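Local structure of diacylglycerol kinase (Bacillus anthracis, 3S40) at residues 181-186 with 264-269; 195-200 with 227-232; 223-228 with 254-259; 268-273 with 280-285. The protein probably transfers a phosphate from ATP to diacylglycerol, giving phosphatidic acid. All coordinates share one frame; numbering follows the deposited sequence.

Contact 1 (181-186 with 264-269)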
loop_
_atom_site.group_PDB
_atom_site.type_symbol
_atom_site.label_atom_id
_atom_site.label_comp_id
_atom_site.label_asym_id
_atom_site.label_seq_id
_atom_site.Cartn_x
_atom_site.Cartn_y
_atom_site.Cartn_z
ATOM N N PHE A 181 -13.684 21.269 7.202
ATOM C CA PHE A 181 -14.947 20.548 7.334
ATOM C C PHE A 181 -14.988 19.801 8.659
ATOM O O PHE A 181 -13.955 19.327 9.138
ATOM C CB PHE A 181 -15.131 19.567 6.177
ATOM C CG PHE A 181 -14.057 18.525 6.102
ATOM C CD1 PHE A 181 -14.123 17.385 6.889
ATOM C CD2 PHE A 181 -12.971 18.691 5.256
ATOM C CE1 PHE A 181 -13.125 16.421 6.829
ATOM C CE2 PHE A 181 -11.967 17.732 5.188
ATOM C CZ PHE A 181 -12.043 16.596 5.977
ATOM N N PRO A 182 -16.183 19.692 9.257
ATOM C CA PRO A 182 -16.354 19.006 10.537
ATOM C C PRO A 182 -16.335 17.487 10.382
ATOM O O PRO A 182 -16.818 16.938 9.387
ATOM C CB PRO A 182 -17.739 19.467 10.993
ATOM C CG PRO A 182 -18.474 19.704 9.726
ATOM C CD PRO A 182 -17.457 20.225 8.743
ATOM N N VAL A 183 -15.782 16.818 11.386
ATOM C CA VAL A 183 -15.628 15.381 11.356
ATOM C C VAL A 183 -15.857 14.843 12.755
ATOM O O VAL A 183 -15.593 15.517 13.759
ATOM C CB VAL A 183 -14.211 14.965 10.863
ATOM C CG1 VAL A 183 -13.162 15.183 11.966
ATOM C CG2 VAL A 183 -14.200 13.514 10.406
ATOM N N LYS A 184 -16.373 13.625 12.803
ATOM C CA LYS A 184 -16.588 12.919 14.049
ATOM C C LYS A 184 -15.944 11.553 13.863
ATOM O O LYS A 184 -16.252 10.848 12.894
ATOM C CB LYS A 184 -18.087 12.768 14.298
ATOM C CG LYS A 184 -18.478 12.565 15.745
ATOM C CD LYS A 184 -19.984 12.734 15.930
ATOM C CE LYS A 184 -20.555 13.840 15.033
ATOM N NZ LYS A 184 -19.874 15.157 15.193
ATOM N N ILE A 185 -15.037 11.185 14.762
ATOM C CA ILE A 185 -14.340 9.905 14.627
ATOM C C ILE A 185 -14.503 9.075 15.881
ATOM O O ILE A 185 -14.168 9.529 16.972
ATOM C CB ILE A 185 -12.820 10.087 14.341
ATOM C CG1 ILE A 185 -12.598 10.944 13.085
ATOM C CG2 ILE A 185 -12.135 8.734 14.187
ATOM C CD1 ILE A 185 -11.138 11.285 12.797
ATOM N N THR A 186 -15.037 7.870 15.723
ATOM C CA THR A 186 -15.069 6.888 16.808
ATOM C C THR A 186 -14.018 5.823 16.535
ATOM O O THR A 186 -13.935 5.284 15.428
ATOM C CB THR A 186 -16.439 6.189 16.915
ATOM O OG1 THR A 186 -16.665 5.386 15.743
ATOM C CG2 THR A 186 -17.555 7.208 17.053
ATOM N N ILE A 264 -15.732 6.937 10.816
ATOM C CA ILE A 264 -15.570 8.335 10.460
ATOM C C ILE A 264 -16.851 8.895 9.860
ATOM O O ILE A 264 -17.359 8.392 8.849
ATOM C CB ILE A 264 -14.432 8.554 9.443
ATOM C CG1 ILE A 264 -13.166 7.812 9.864
ATOM C CG2 ILE A 264 -14.153 10.035 9.270
ATOM C CD1 ILE A 264 -12.849 6.641 8.963
ATOM N N GLU A 265 -17.355 9.954 10.484
ATOM C CA GLU A 265 -18.596 10.572 10.062
ATOM C C GLU A 265 -18.358 12.052 9.803
ATOM O O GLU A 265 -17.614 12.709 10.535
ATOM C CB GLU A 265 -19.662 10.368 11.140
ATOM C CG GLU A 265 -20.901 11.231 10.985
ATOM C CD GLU A 265 -21.793 11.198 12.219
ATOM O OE1 GLU A 265 -21.899 10.119 12.843
ATOM O OE2 GLU A 265 -22.377 12.250 12.570
ATOM N N THR A 266 -18.986 12.569 8.753
ATOM C CA THR A 266 -18.886 13.978 8.400
ATOM C C THR A 266 -20.256 14.649 8.399
ATOM O O THR A 266 -21.289 13.979 8.465
ATOM C CB THR A 266 -18.301 14.148 7.000
ATOM O OG1 THR A 266 -19.058 13.347 6.085
ATOM C CG2 THR A 266 -16.846 13.708 6.970
ATOM N N GLU A 267 -20.248 15.976 8.306
ATOM C CA GLU A 267 -21.467 16.772 8.214
ATOM C C GLU A 267 -22.225 16.448 6.931
ATOM O O GLU A 267 -23.400 16.083 6.961
ATOM C CB GLU A 267 -21.119 18.259 8.230
ATOM C CG GLU A 267 -22.241 19.160 8.712
ATOM C CD GLU A 267 -22.489 19.031 10.208
ATOM O OE1 GLU A 267 -21.648 18.423 10.905
ATOM O OE2 GLU A 267 -23.526 19.539 10.685
ATOM N N GLU A 268 -21.542 16.604 5.804
ATOM C CA GLU A 268 -22.080 16.215 4.511
ATOM C C GLU A 268 -21.211 15.122 3.927
ATOM O O GLU A 268 -19.997 15.130 4.110
ATOM C CB GLU A 268 -22.074 17.399 3.551
ATOM C CG GLU A 268 -23.055 18.498 3.880
ATOM C CD GLU A 268 -23.052 19.581 2.823
ATOM O OE1 GLU A 268 -24.144 19.960 2.348
ATOM O OE2 GLU A 268 -21.950 20.047 2.462
ATOM N N GLU A 269 -21.826 14.185 3.218
ATOM C CA GLU A 269 -21.064 13.180 2.496
ATOM C C GLU A 269 -19.849 13.808 1.814
ATOM O O GLU A 269 -19.961 14.847 1.160
ATOM C CB GLU A 269 -21.949 12.503 1.454
ATOM C CG GLU A 269 -21.198 11.642 0.471
ATOM C CD GLU A 269 -22.116 10.683 -0.264
ATOM O OE1 GLU A 269 -23.199 10.352 0.275
ATOM O OE2 GLU A 269 -21.755 10.262 -1.384
#
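I264 meets V183 and I185 on one face of an antiparallel pair, and its branch methyl does the touching. With CG2 opposite the backbone N, that methyl reaches V183 CG2 at 3.7 Å, the two side chains meeting at a slant, and lies more loosely against I185 CG1 at 4.2 Å. W142 of strand 141-144 packs on I264, and I226 and V228 of strand 224-230 pack on I185, so this face looks into the interior. E265 brings the backbone bonds: K184 N gives to E265 O at 2.7 Å, and E265 N gives to K184 O at 2.8 Å. On the face away from I264 the K184 and E265 side chains run side by side, pointing the same way. Bends at chi3 (-37°) and chi4 (-55°) bring K184 CE, rather than NZ, nearest E265 OE2, at 3.5 Å; NZ makes its salt bridge with E193 instead, and E265 adds a second negative charge nearby. At T266 the hydroxyl turns from the partner strand: OG1 gives to E268 O at 2.8 Å from well above the carbonyl plane, and also bonds T282 OG1. Next, E267 crosses P182 at about a right angle, its CB 3.4 Å from P182 CG. The arrangement is typical of an antiparallel beta sandwich, one face greasy and turned to the opposite sheet, the other polar, consistent with the C-terminal domain, whose sandwich resembles that of NAD kinases.

Contact 2 (195-200 with 227-232)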
loop_
_atom_site.group_PDB
_atom_site.type_symbol
_atom_site.label_atom_id
_atom_site.label_comp_id
_atom_site.label_asym_id
_atom_site.label_seq_id
_atom_site.Cartn_x
_atom_site.Cartn_y
_atom_site.Cartn_z
ATOM N N GLU A 195 -12.875 20.339 13.664
ATOM C CA GLU A 195 -12.841 20.928 12.339
ATOM C C GLU A 195 -11.502 20.564 11.721
ATOM O O GLU A 195 -10.448 20.958 12.229
ATOM C CB GLU A 195 -12.963 22.451 12.446
ATOM C CG GLU A 195 -13.333 23.170 11.156
ATOM C CD GLU A 195 -14.814 23.065 10.832
ATOM O OE1 GLU A 195 -15.519 22.281 11.504
ATOM O OE2 GLU A 195 -15.272 23.769 9.906
ATOM N N ALA A 196 -11.548 19.807 10.629
ATOM C CA ALA A 196 -10.337 19.306 9.987
ATOM C C ALA A 196 -10.242 19.750 8.545
ATOM O O ALA A 196 -11.252 19.904 7.866
ATOM C CB ALA A 196 -10.295 17.781 10.049
ATOM N N VAL A 197 -9.017 19.937 8.076
ATOM C CA VAL A 197 -8.784 20.183 6.661
ATOM C C VAL A 197 -8.462 18.863 5.947
ATOM O O VAL A 197 -8.728 18.705 4.753
ATOM C CB VAL A 197 -7.658 21.222 6.439
ATOM C CG1 VAL A 197 -6.546 21.059 7.469
ATOM C CG2 VAL A 197 -7.108 21.114 5.030
ATOM N N LEU A 198 -7.906 17.910 6.696
ATOM C CA LEU A 198 -7.501 16.626 6.129
ATOM C C LEU A 198 -7.663 15.480 7.132
ATOM O O LEU A 198 -7.296 15.603 8.299
ATOM C CB LEU A 198 -6.050 16.702 5.651
ATOM C CG LEU A 198 -5.395 15.391 5.215
ATOM C CD1 LEU A 198 -5.818 15.015 3.799
ATOM C CD2 LEU A 198 -3.891 15.499 5.303
ATOM N N VAL A 199 -8.222 14.366 6.680
ATOM C CA VAL A 199 -8.317 13.184 7.526
ATOM C C VAL A 199 -7.725 11.981 6.821
ATOM O O VAL A 199 -8.067 11.686 5.678
ATOM C CB VAL A 199 -9.761 12.860 7.901
ATOM C CG1 VAL A 199 -9.804 11.627 8.792
ATOM C CG2 VAL A 199 -10.409 14.065 8.596
HETATM N N MSE A 200 -6.836 11.281 7.506
HETATM C CA MSE A 200 -6.261 10.093 6.915
HETATM C C MSE A 200 -6.056 8.915 7.834
HETATM O O MSE A 200 -5.815 9.063 9.037
HETATM C CB MSE A 200 -4.983 10.428 6.202
HETATM C CG MSE A 200 -5.297 10.870 4.820
HETATM SE SE MSE A 200 -3.700 11.269 3.954
HETATM C CE MSE A 200 -2.717 9.590 4.357
ATOM N N PHE A 227 -4.936 10.089 11.319
ATOM C CA PHE A 227 -4.159 11.315 11.285
ATOM C C PHE A 227 -5.061 12.438 10.783
ATOM O O PHE A 227 -5.586 12.393 9.657
ATOM C CB PHE A 227 -2.941 11.135 10.368
ATOM C CG PHE A 227 -1.964 12.286 10.403
ATOM C CD1 PHE A 227 -0.983 12.347 11.373
ATOM C CD2 PHE A 227 -2.037 13.302 9.464
ATOM C CE1 PHE A 227 -0.079 13.399 11.406
ATOM C CE2 PHE A 227 -1.135 14.358 9.486
ATOM C CZ PHE A 227 -0.156 14.405 10.457
ATOM N N VAL A 228 -5.253 13.439 11.630
ATOM C CA VAL A 228 -6.123 14.556 11.299
ATOM C C VAL A 228 -5.363 15.871 11.327
ATOM O O VAL A 228 -4.704 16.193 12.312
ATOM C CB VAL A 228 -7.276 14.653 12.292
ATOM C CG1 VAL A 228 -8.160 15.844 11.948
ATOM C CG2 VAL A 228 -8.078 13.359 12.296
ATOM N N VAL A 229 -5.430 16.641 10.252
ATOM C CA VAL A 229 -4.861 17.976 10.334
ATOM C C VAL A 229 -5.981 18.980 10.554
ATOM O O VAL A 229 -6.885 19.104 9.731
ATOM C CB VAL A 229 -4.052 18.353 9.111
ATOM C CG1 VAL A 229 -3.389 19.717 9.336
ATOM C CG2 VAL A 229 -3.005 17.284 8.829
ATOM N N LYS A 230 -5.923 19.676 11.682
ATOM C CA LYS A 230 -6.977 20.607 12.053
ATOM C C LYS A 230 -6.898 21.862 11.198
ATOM O O LYS A 230 -5.876 22.129 10.565
ATOM C CB LYS A 230 -6.876 20.953 13.538
ATOM C CG LYS A 230 -6.757 19.724 14.427
ATOM C CD LYS A 230 -6.637 20.083 15.900
ATOM C CE LYS A 230 -6.380 18.835 16.742
ATOM N NZ LYS A 230 -6.270 19.121 18.202
ATOM N N SER A 231 -7.986 22.622 11.174
ATOM C CA SER A 231 -8.048 23.858 10.405
ATOM C C SER A 231 -6.853 24.775 10.679
ATOM O O SER A 231 -6.496 25.613 9.851
ATOM C CB SER A 231 -9.357 24.590 10.713
ATOM O OG SER A 231 -9.603 24.630 12.111
ATOM N N THR A 232 -6.226 24.589 11.836
ATOM C CA THR A 232 -5.178 25.485 12.310
ATOM C C THR A 232 -3.784 24.865 12.249
ATOM O O THR A 232 -2.795 25.503 12.615
ATOM C CB THR A 232 -5.419 25.861 13.780
ATOM O OG1 THR A 232 -4.707 24.947 14.625
ATOM C CG2 THR A 232 -6.909 25.805 14.110
#
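V197 and L198 stand opposite the single residue V229, which makes a classic bulge in the antiparallel pairing. V229 O takes V197 N at 2.8 Å, nearly head-on to the carbonyl, and a second, weak bond from L198 N at 3.4 Å, so one acceptor serves two successive amides. Beyond the bulge the pairing is regular: V229 N gives to L198 O, and M200, a selenomethionine, exchanges two bonds with F227, M200 N to F227 O and F227 N to M200 O, both 2.7 Å. On the other side of the bulge the pairing is looser, S231 N reaching E195 O at 3.2 Å from above the carbonyl plane. The chain turns a corner at V197, and strands 190-196 and 198-202 therefore belong to different sheets of the sandwich, with strand 224-230 running past both.

Packing differs between the two faces. L198 and V229 cross obliquely, CD2 to CG2; F237 of helix 234-240 packs on both, and on F227. On the face that carries V199 and V228, W142 and I144 of strand 141-144 press on V199. The polar ends find partners beyond the two segments: E195 OE2 bonds T180 OG1, and K230, extended beyond CG, carries NZ to N252 O. V228 has CG1 anti to the backbone N (chi1 179°), which drives that methyl tightly against the bare CB of A196, at 3.5 Å.

Contact 3 (223-228 with 254-259)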
loop_
_atom_site.group_PDB
_atom_site.type_symbol
_atom_site.label_atom_id
_atom_site.label_comp_id
_atom_site.label_asym_id
_atom_site.label_seq_id
_atom_site.Cartn_x
_atom_site.Cartn_y
_atom_site.Cartn_z
ATOM N N THR A 223 -2.503 -2.373 13.816
ATOM C CA THR A 223 -3.407 -1.232 13.969
ATOM C C THR A 223 -3.310 -0.320 12.760
ATOM O O THR A 223 -2.391 -0.443 11.939
ATOM C CB THR A 223 -3.104 -0.387 15.235
ATOM O OG1 THR A 223 -1.861 0.303 15.066
ATOM C CG2 THR A 223 -3.041 -1.255 16.492
ATOM N N LEU A 224 -4.264 0.597 12.679
ATOM C CA LEU A 224 -4.292 1.639 11.672
ATOM C C LEU A 224 -3.994 2.963 12.351
ATOM O O LEU A 224 -4.303 3.137 13.543
ATOM C CB LEU A 224 -5.682 1.704 11.060
ATOM C CG LEU A 224 -5.964 0.479 10.201
ATOM C CD1 LEU A 224 -7.339 0.549 9.573
ATOM C CD2 LEU A 224 -4.886 0.391 9.125
ATOM N N ASP A 225 -3.411 3.891 11.592
ATOM C CA ASP A 225 -3.071 5.218 12.097
ATOM C C ASP A 225 -4.042 6.277 11.593
ATOM O O ASP A 225 -4.122 6.559 10.392
ATOM C CB ASP A 225 -1.639 5.601 11.715
ATOM C CG ASP A 225 -0.609 4.878 12.556
ATOM O OD1 ASP A 225 0.100 5.539 13.353
ATOM O OD2 ASP A 225 -0.528 3.639 12.438
ATOM N N ILE A 226 -4.790 6.849 12.525
ATOM C CA ILE A 226 -5.653 7.973 12.221
ATOM C C ILE A 226 -4.821 9.235 12.322
ATOM O O ILE A 226 -4.093 9.438 13.293
ATOM C CB ILE A 226 -6.805 8.083 13.226
ATOM C CG1 ILE A 226 -7.631 6.794 13.240
ATOM C CG2 ILE A 226 -7.659 9.304 12.918
ATOM C CD1 ILE A 226 -8.759 6.801 14.259
ATOM N N PHE A 227 -4.936 10.089 11.319
ATOM C CA PHE A 227 -4.159 11.315 11.285
ATOM C C PHE A 227 -5.061 12.438 10.783
ATOM O O PHE A 227 -5.586 12.393 9.657
ATOM C CB PHE A 227 -2.941 11.135 10.368
ATOM C CG PHE A 227 -1.964 12.286 10.403
ATOM C CD1 PHE A 227 -0.983 12.347 11.373
ATOM C CD2 PHE A 227 -2.037 13.302 9.464
ATOM C CE1 PHE A 227 -0.079 13.399 11.406
ATOM C CE2 PHE A 227 -1.135 14.358 9.486
ATOM C CZ PHE A 227 -0.156 14.405 10.457
ATOM N N VAL A 228 -5.253 13.439 11.630
ATOM C CA VAL A 228 -6.123 14.556 11.299
ATOM C C VAL A 228 -5.363 15.871 11.327
ATOM O O VAL A 228 -4.704 16.193 12.312
ATOM C CB VAL A 228 -7.276 14.653 12.292
ATOM C CG1 VAL A 228 -8.160 15.844 11.948
ATOM C CG2 VAL A 228 -8.078 13.359 12.296
ATOM N N ILE A 254 -2.690 18.890 15.351
ATOM C CA ILE A 254 -2.784 17.623 14.640
ATOM C C ILE A 254 -3.171 16.492 15.587
ATOM O O ILE A 254 -2.555 16.311 16.636
ATOM C CB ILE A 254 -1.462 17.291 13.915
ATOM C CG1 ILE A 254 -1.208 18.312 12.804
ATOM C CG2 ILE A 254 -1.489 15.872 13.353
ATOM C CD1 ILE A 254 -0.014 17.990 11.939
ATOM N N PHE A 255 -4.211 15.749 15.223
ATOM C CA PHE A 255 -4.626 14.599 16.009
ATOM C C PHE A 255 -4.099 13.305 15.374
ATOM O O PHE A 255 -4.300 13.060 14.191
ATOM C CB PHE A 255 -6.147 14.548 16.121
ATOM C CG PHE A 255 -6.657 13.369 16.906
ATOM C CD1 PHE A 255 -6.436 13.280 18.271
ATOM C CD2 PHE A 255 -7.373 12.359 16.280
ATOM C CE1 PHE A 255 -6.917 12.193 18.999
ATOM C CE2 PHE A 255 -7.857 11.269 17.000
ATOM C CZ PHE A 255 -7.628 11.186 18.359
ATOM N N HIS A 256 -3.424 12.484 16.170
ATOM C CA HIS A 256 -2.886 11.227 15.686
ATOM C C HIS A 256 -3.091 10.162 16.732
ATOM O O HIS A 256 -2.637 10.301 17.872
ATOM C CB HIS A 256 -1.393 11.357 15.384
ATOM C CG HIS A 256 -0.752 10.072 14.958
ATOM N ND1 HIS A 256 0.596 9.828 15.107
ATOM C CD2 HIS A 256 -1.271 8.967 14.368
ATOM C CE1 HIS A 256 0.878 8.626 14.637
ATOM N NE2 HIS A 256 -0.239 8.080 14.189
ATOM N N VAL A 257 -3.787 9.098 16.359
ATOM C CA VAL A 257 -3.955 7.980 17.267
ATOM C C VAL A 257 -3.909 6.682 16.479
ATOM O O VAL A 257 -4.121 6.678 15.262
ATOM C CB VAL A 257 -5.293 8.062 18.031
ATOM C CG1 VAL A 257 -6.462 7.762 17.102
ATOM C CG2 VAL A 257 -5.294 7.087 19.196
ATOM N N LYS A 258 -3.620 5.585 17.169
ATOM C CA LYS A 258 -3.671 4.269 16.551
ATOM C C LYS A 258 -4.895 3.522 17.024
ATOM O O LYS A 258 -5.195 3.526 18.204
ATOM C CB LYS A 258 -2.399 3.482 16.866
ATOM C CG LYS A 258 -1.231 3.839 15.944
ATOM C CD LYS A 258 0.103 3.436 16.554
ATOM C CE LYS A 258 1.247 3.641 15.578
ATOM N NZ LYS A 258 1.160 2.660 14.455
ATOM N N ALA A 259 -5.613 2.883 16.108
ATOM C CA ALA A 259 -6.808 2.144 16.499
ATOM C C ALA A 259 -7.086 0.966 15.572
ATOM O O ALA A 259 -6.613 0.942 14.441
ATOM C CB ALA A 259 -8.006 3.075 16.560
#
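D225 sits between H256 and K258, and its two carboxylate oxygens are divided between them. OD1 offers its anti lone pair to H256 NE2 at 2.7 Å, with the oxygen almost in the imidazole plane, while OD2 uses its syn lone pair for the salt bridge to K258 NZ at 2.8 Å. The carboxylate and ring planes are 35° apart. H256 has CG anti to the backbone N (chi1 176°), which slants the ring toward the partner strand with its CD2 edge 3.1 Å from I226 O; its far nitrogen ND1 bonds D248 OD1. Held at both nitrogens, the ring has its rotation fixed, and the two carboxylates would probably favour a protonated imidazole. K258 runs beside D225 and bends only at chi4 (-69°), which turns NZ back to the carboxylate and also within range of D221, its second salt-bridge partner.

Further along the same face, I254 sets CG2 against the ring of F227, 3.4 Å from CE1, and its CD1 lies 3.9 Å from CZ. On the reverse face I226 and V257 lie side by side, CD1 to CG1, and V228 CG2 nears the edge of the F255 ring, which also stacks with Y192. Six backbone hydrogen bonds join the strands in regular antiparallel register. The pattern is that of an edge strand, 254-259, closing one sheet of a beta sandwich, with one face apolar and the other mixed, the D225-H256-K258 cluster giving way to F227 and I254.

Contact 4 (268-273 with 280-285)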
loop_
_atom_site.group_PDB
_atom_site.type_symbol
_atom_site.label_atom_id
_atom_site.label_comp_id
_atom_site.label_asym_id
_atom_site.label_seq_id
_atom_site.Cartn_x
_atom_site.Cartn_y
_atom_site.Cartn_z
ATOM N N GLU A 268 -21.542 16.604 5.804
ATOM C CA GLU A 268 -22.080 16.215 4.511
ATOM C C GLU A 268 -21.211 15.122 3.927
ATOM O O GLU A 268 -19.997 15.130 4.110
ATOM C CB GLU A 268 -22.074 17.399 3.551
ATOM C CG GLU A 268 -23.055 18.498 3.880
ATOM C CD GLU A 268 -23.052 19.581 2.823
ATOM O OE1 GLU A 268 -24.144 19.960 2.348
ATOM O OE2 GLU A 268 -21.950 20.047 2.462
ATOM N N GLU A 269 -21.826 14.185 3.218
ATOM C CA GLU A 269 -21.064 13.180 2.496
ATOM C C GLU A 269 -19.849 13.808 1.814
ATOM O O GLU A 269 -19.961 14.847 1.160
ATOM C CB GLU A 269 -21.949 12.503 1.454
ATOM C CG GLU A 269 -21.198 11.642 0.471
ATOM C CD GLU A 269 -22.116 10.683 -0.264
ATOM O OE1 GLU A 269 -23.199 10.352 0.275
ATOM O OE2 GLU A 269 -21.755 10.262 -1.384
ATOM N N LYS A 270 -18.685 13.187 1.999
ATOM C CA LYS A 270 -17.470 13.564 1.273
ATOM C C LYS A 270 -16.913 12.347 0.525
ATOM O O LYS A 270 -17.209 11.201 0.869
ATOM C CB LYS A 270 -16.409 14.136 2.220
ATOM C CG LYS A 270 -16.865 15.367 3.005
ATOM C CD LYS A 270 -15.741 15.956 3.853
ATOM C CE LYS A 270 -14.699 16.663 2.994
ATOM N NZ LYS A 270 -15.166 17.997 2.514
ATOM N N GLU A 271 -16.111 12.602 -0.498
ATOM C CA GLU A 271 -15.547 11.527 -1.302
ATOM C C GLU A 271 -14.258 11.013 -0.676
ATOM O O GLU A 271 -13.502 11.779 -0.071
ATOM C CB GLU A 271 -15.274 12.021 -2.718
ATOM C CG GLU A 271 -14.602 11.001 -3.614
ATOM C CD GLU A 271 -14.381 11.531 -5.020
ATOM O OE1 GLU A 271 -14.143 12.752 -5.163
ATOM O OE2 GLU A 271 -14.456 10.731 -5.980
ATOM N N VAL A 272 -14.002 9.719 -0.830
ATOM C CA VAL A 272 -12.808 9.106 -0.253
ATOM C C VAL A 272 -11.777 8.718 -1.311
ATOM O O VAL A 272 -12.130 8.226 -2.379
ATOM C CB VAL A 272 -13.159 7.856 0.569
ATOM C CG1 VAL A 272 -11.893 7.065 0.915
ATOM C CG2 VAL A 272 -13.937 8.239 1.825
ATOM N N ASP A 273 -10.503 8.941 -0.994
ATOM C CA ASP A 273 -9.408 8.520 -1.852
ATOM C C ASP A 273 -8.597 7.392 -1.195
ATOM O O ASP A 273 -8.348 7.411 0.011
ATOM C CB ASP A 273 -8.507 9.706 -2.157
ATOM C CG ASP A 273 -7.437 9.376 -3.171
ATOM O OD1 ASP A 273 -6.493 8.639 -2.815
ATOM O OD2 ASP A 273 -7.538 9.859 -4.321
ATOM N N LEU A 280 -15.400 5.404 -2.595
ATOM C CA LEU A 280 -16.035 5.370 -1.289
ATOM C C LEU A 280 -16.451 6.781 -0.927
ATOM O O LEU A 280 -16.201 7.724 -1.671
ATOM C CB LEU A 280 -15.083 4.811 -0.221
ATOM C CG LEU A 280 -14.770 3.312 -0.260
ATOM C CD1 LEU A 280 -13.434 3.016 0.391
ATOM C CD2 LEU A 280 -15.884 2.510 0.397
ATOM N N HIS A 281 -17.077 6.922 0.232
ATOM C CA HIS A 281 -17.483 8.225 0.719
ATOM C C HIS A 281 -18.029 8.043 2.119
ATOM O O HIS A 281 -18.499 6.961 2.469
ATOM C CB HIS A 281 -18.553 8.816 -0.194
ATOM C CG HIS A 281 -19.728 7.915 -0.389
ATOM N ND1 HIS A 281 -20.589 7.587 0.636
ATOM C CD2 HIS A 281 -20.167 7.247 -1.482
ATOM C CE1 HIS A 281 -21.519 6.766 0.179
ATOM N NE2 HIS A 281 -21.286 6.545 -1.102
ATOM N N THR A 282 -17.952 9.098 2.923
ATOM C CA THR A 282 -18.477 9.059 4.284
ATOM C C THR A 282 -19.989 8.827 4.288
ATOM O O THR A 282 -20.662 9.135 3.309
ATOM C CB THR A 282 -18.159 10.377 5.049
ATOM O OG1 THR A 282 -18.560 11.509 4.259
ATOM C CG2 THR A 282 -16.669 10.477 5.353
ATOM N N PRO A 283 -20.526 8.271 5.389
ATOM C CA PRO A 283 -19.759 7.786 6.543
ATOM C C PRO A 283 -19.038 6.485 6.200
ATOM O O PRO A 283 -19.310 5.899 5.152
ATOM C CB PRO A 283 -20.836 7.538 7.605
ATOM C CG PRO A 283 -22.069 7.256 6.820
ATOM C CD PRO A 283 -21.979 8.124 5.593
ATOM N N CYS A 284 -18.136 6.044 7.076
ATOM C CA CYS A 284 -17.254 4.934 6.741
ATOM C C CYS A 284 -16.747 4.182 7.972
ATOM O O CYS A 284 -16.315 4.793 8.964
ATOM C CB CYS A 284 -16.084 5.460 5.902
ATOM S SG CYS A 284 -15.187 4.195 5.016
ATOM N N GLN A 285 -16.824 2.854 7.904
ATOM C CA GLN A 285 -16.297 1.965 8.938
ATOM C C GLN A 285 -15.010 1.325 8.439
ATOM O O GLN A 285 -14.932 0.857 7.292
ATOM C CB GLN A 285 -17.316 0.873 9.298
ATOM C CG GLN A 285 -16.863 -0.094 10.405
ATOM C CD GLN A 285 -16.689 0.574 11.778
ATOM O OE1 GLN A 285 -17.316 1.595 12.072
ATOM N NE2 GLN A 285 -15.839 -0.014 12.625
#
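E269 lays its carboxylate over one face of the H281 imidazole, the two planes 13° apart, with OE2 3.2 Å above the ring and displaced toward its rim. The closest atoms are E269 OE2 and H281 CG, at 3.3 Å. H281 has CG tucked over the backbone (chi1 54°), which swings the ring out across the chain with ND1 turned to the next residue's carbonyl; there ND1 gives a hydrogen bond to T282 O, the oxygen close to the ring plane. E269 reaches over it with an extended chain. T282 points its hydroxyl into the backbone of the other segment: K270 N gives to T282 OG1 at 2.8 Å, and T282 N returns a bond to K270 O at 3.0 Å. On the other face of the hairpin V272 and L280 cross, CB to CB at 3.7 Å, and W142 and I144 close over V272.

Chemically, the carboxylate lies against the ring's face while ND1 is spent on T282 O; the pair meets by stacking, and an electrostatic attraction is likely if the ring is protonated, a state the nearby negative charge would probably favour. With two hydrogen-bond partners, K270 N and T266 OG1, T282 OG1 links the hairpin to strand 261-266, in the other sheet.

In the fold
Along the chain, strand 181-187 opens contact 1, whose loop closes only on reaching 264-269. Nested inside that loop, contact 2 closes when 227-232 returns to 195-200, and contact 3 follows from the same strand 224-230, closing on 254-259; the two share F227 and V228. Contact 4 begins where contact 1 ends, sharing E268 and E269, and closes a short hairpin on 280-285. Contact 1 lies in one sheet of the sandwich and contact 3 in the other, while contacts 2 and 4 straddle both, through strands 190-196 and 284-296. Contact 1 packs on contacts 2 and 3 across the sandwich and touches contact 4 where the chain passes to the hairpin.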